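Local structure of SusD family protein (Bacteroides uniformis, 7KV1) at residues E191-L196 with E239-Q244. The protein is a surface glycan-binding protein of a human gut bacterium that probably captures beta-glucans at the cell surface. Residues are numbered along the deposited sequence; the frame is centred on the assembly and turned at random.
Sequences ELIAEL and EMVMYQ. With EDO (1,2-ethanediol), chain D.
E239 OE2 is gripped by two groups: O2 of a bound 1,2-ethanediol donates a hydrogen bond to it over 2.6 Å, and the amide ND2 of N157 gives it a second. The other carboxylate oxygen, OE1, bonds to the hydroxyl of Y406, so both carboxylate oxygens have partners. E239 reaches them with an extended chain, on a part of its helix that does not meet 191-196. A carboxylate suits this place because it can accept from several donors at once; the diol, probably from the crystallisation liquor, also bonds to Y405.

The side chains that meet across the helices are apolar, and no hydrogen bond joins them. M240 contributes the largest share. With chi1 -71° its CG stands beside the backbone N. The bend at chi3 (51°) then turns the methyl CE against L192. CE of M240 sits 3.4 Å from L192 CB, closer than two carbons normally approach. It also lies 3.8 Å from L192 CD1, the two side chains crossing at about a right angle. Methionine suits this position because its long, unbranched chain can bend to reach the neighbouring helix. The I193 and M240 side chains slide past each other in opposite directions, CD1 of I193 4.1 Å from CB of M240. I193 CD1 also meets V241 CG2 at 4.0 Å; the beta-branched valine offers a compact methyl surface. L196 CD2 approaches M240 SD more loosely. Leucine and isoleucine suit this buried face because their branched chains present methyls that need no polar partner.

R249 touches both I193 and V241, while Y156 and F168 touch L192. The short segments run nearly antiparallel, at 154°, with axes 10.9 Å apart, wide enough for side chains to fill the interval. Such antiparallel packing of helices 185-201 and 230-244 beside helix 138-162 is characteristic of the tetratricopeptide-like helical scaffold of SusD-family proteins.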
loop_
_atom_site.group_PDB
_atom_site.type_symbol
_atom_site.label_atom_id
_atom_site.label_comp_id
_atom_site.label_asym_id
_atom_site.label_seq_id
_atom_site.Cartn_x
_atom_site.Cartn_y
_atom_site.Cartn_z
ATOM N N GLU A 191 -12.792 9.439 -13.504
ATOM C CA GLU A 191 -13.752 8.324 -13.411
ATOM C C GLU A 191 -13.752 7.699 -12.018
ATOM O O GLU A 191 -14.849 7.515 -11.434
ATOM C CB GLU A 191 -13.362 7.204 -14.361
ATOM C CG GLU A 191 -13.721 7.531 -15.763
ATOM C CD GLU A 191 -15.124 7.122 -16.105
ATOM O OE1 GLU A 191 -15.918 6.925 -15.165
ATOM O OE2 GLU A 191 -15.382 6.997 -17.312
ATOM N N LEU A 192 -12.588 7.286 -11.555
ATOM C CA LEU A 192 -12.468 6.530 -10.289
ATOM C C LEU A 192 -13.022 7.353 -9.128
ATOM O O LEU A 192 -13.734 6.774 -8.296
ATOM C CB LEU A 192 -11.008 6.205 -9.996
ATOM C CG LEU A 192 -10.474 4.917 -10.582
ATOM C CD1 LEU A 192 -9.188 4.543 -9.860
ATOM C CD2 LEU A 192 -11.520 3.805 -10.481
ATOM N N ILE A 193 -12.663 8.631 -9.080
ATOM C CA ILE A 193 -13.009 9.511 -7.924
ATOM C C ILE A 193 -14.514 9.809 -7.977
ATOM O O ILE A 193 -15.145 9.815 -6.887
ATOM C CB ILE A 193 -12.109 10.765 -7.871
ATOM C CG1 ILE A 193 -12.068 11.347 -6.463
ATOM C CG2 ILE A 193 -12.546 11.814 -8.902
ATOM C CD1 ILE A 193 -11.370 10.432 -5.436
ATOM N N ALA A 194 -15.110 9.902 -9.170
ATOM C CA ALA A 194 -16.584 10.011 -9.357
ATOM C C ALA A 194 -17.256 8.742 -8.845
ATOM O O ALA A 194 -18.217 8.859 -8.083
ATOM C CB ALA A 194 -16.982 10.285 -10.803
ATOM N N GLU A 195 -16.737 7.579 -9.206
ATOM C CA GLU A 195 -17.292 6.273 -8.796
ATOM C C GLU A 195 -17.211 6.182 -7.263
ATOM O O GLU A 195 -18.246 5.826 -6.605
ATOM C CB GLU A 195 -16.612 5.154 -9.603
ATOM C CG GLU A 195 -16.939 3.729 -9.178
ATOM C CD GLU A 195 -18.385 3.247 -9.362
ATOM O OE1 GLU A 195 -19.220 4.040 -9.801
ATOM O OE2 GLU A 195 -18.682 2.090 -9.009
ATOM N N LEU A 196 -16.086 6.577 -6.671
ATOM C CA LEU A 196 -15.887 6.458 -5.205
ATOM C C LEU A 196 -16.835 7.433 -4.489
ATOM O O LEU A 196 -17.415 7.061 -3.478
ATOM C CB LEU A 196 -14.420 6.733 -4.878
ATOM C CG LEU A 196 -14.037 6.555 -3.414
ATOM C CD1 LEU A 196 -14.523 5.231 -2.868
ATOM C CD2 LEU A 196 -12.522 6.718 -3.253
ATOM N N GLU A 239 -6.306 9.144 -0.209
ATOM C CA GLU A 239 -5.123 8.657 -0.941
ATOM C C GLU A 239 -5.175 9.142 -2.381
ATOM O O GLU A 239 -4.167 9.693 -2.859
ATOM C CB GLU A 239 -5.072 7.127 -0.908
ATOM C CG GLU A 239 -3.912 6.587 -1.723
ATOM C CD GLU A 239 -3.769 5.098 -1.584
ATOM O OE1 GLU A 239 -3.798 4.613 -0.414
ATOM O OE2 GLU A 239 -3.638 4.441 -2.630
ATOM N N MET A 240 -6.309 8.955 -3.052
ATOM C CA MET A 240 -6.396 9.296 -4.482
ATOM C C MET A 240 -6.335 10.808 -4.667
ATOM O O MET A 240 -5.623 11.271 -5.583
ATOM C CB MET A 240 -7.691 8.749 -5.074
ATOM C CG MET A 240 -7.653 7.259 -5.181
ATOM S SD MET A 240 -9.085 6.582 -6.063
ATOM C CE MET A 240 -9.115 7.555 -7.571
ATOM N N VAL A 241 -7.113 11.556 -3.878
ATOM C CA VAL A 241 -7.123 13.036 -3.988
ATOM C C VAL A 241 -5.673 13.529 -3.780
ATOM O O VAL A 241 -5.159 14.358 -4.575
ATOM C CB VAL A 241 -8.114 13.604 -2.956
ATOM C CG1 VAL A 241 -7.893 15.081 -2.731
ATOM C CG2 VAL A 241 -9.550 13.353 -3.373
ATOM N N MET A 242 -4.979 13.010 -2.775
ATOM C CA MET A 242 -3.605 13.514 -2.494
ATOM C C MET A 242 -2.660 13.122 -3.649
ATOM O O MET A 242 -1.790 13.916 -4.038
ATOM C CB MET A 242 -3.146 12.992 -1.131
ATOM C CG MET A 242 -3.996 13.583 0.023
ATOM S SD MET A 242 -3.755 12.705 1.587
ATOM C CE MET A 242 -2.238 13.493 2.135
ATOM N N TYR A 243 -2.795 11.918 -4.186
ATOM C CA TYR A 243 -1.855 11.423 -5.215
ATOM C C TYR A 243 -2.070 12.253 -6.476
ATOM O O TYR A 243 -1.149 12.482 -7.191
ATOM C CB TYR A 243 -2.020 9.926 -5.501
ATOM C CG TYR A 243 -0.827 9.402 -6.260
ATOM C CD1 TYR A 243 0.389 9.234 -5.629
ATOM C CD2 TYR A 243 -0.896 9.082 -7.615
ATOM C CE1 TYR A 243 1.510 8.822 -6.326
ATOM C CE2 TYR A 243 0.201 8.621 -8.320
ATOM C CZ TYR A 243 1.422 8.491 -7.669
ATOM O OH TYR A 243 2.533 8.078 -8.351
ATOM N N GLN A 244 -3.295 12.681 -6.735
ATOM C CA GLN A 244 -3.622 13.502 -7.927
ATOM C C GLN A 244 -3.201 14.955 -7.711
ATOM O O GLN A 244 -3.170 15.661 -8.717
ATOM C CB GLN A 244 -5.135 13.453 -8.203
ATOM C CG GLN A 244 -5.622 14.136 -9.468
ATOM C CD GLN A 244 -5.032 13.619 -10.752
ATOM O OE1 GLN A 244 -4.295 12.626 -10.790
ATOM N NE2 GLN A 244 -5.331 14.347 -11.822
HETATM C C1 EDO D . -2.108 1.754 -4.787
HETATM O O1 EDO D . -2.563 0.411 -4.851
HETATM C C2 EDO D . -1.595 2.122 -3.447
HETATM O O2 EDO D . -2.608 2.045 -2.445
#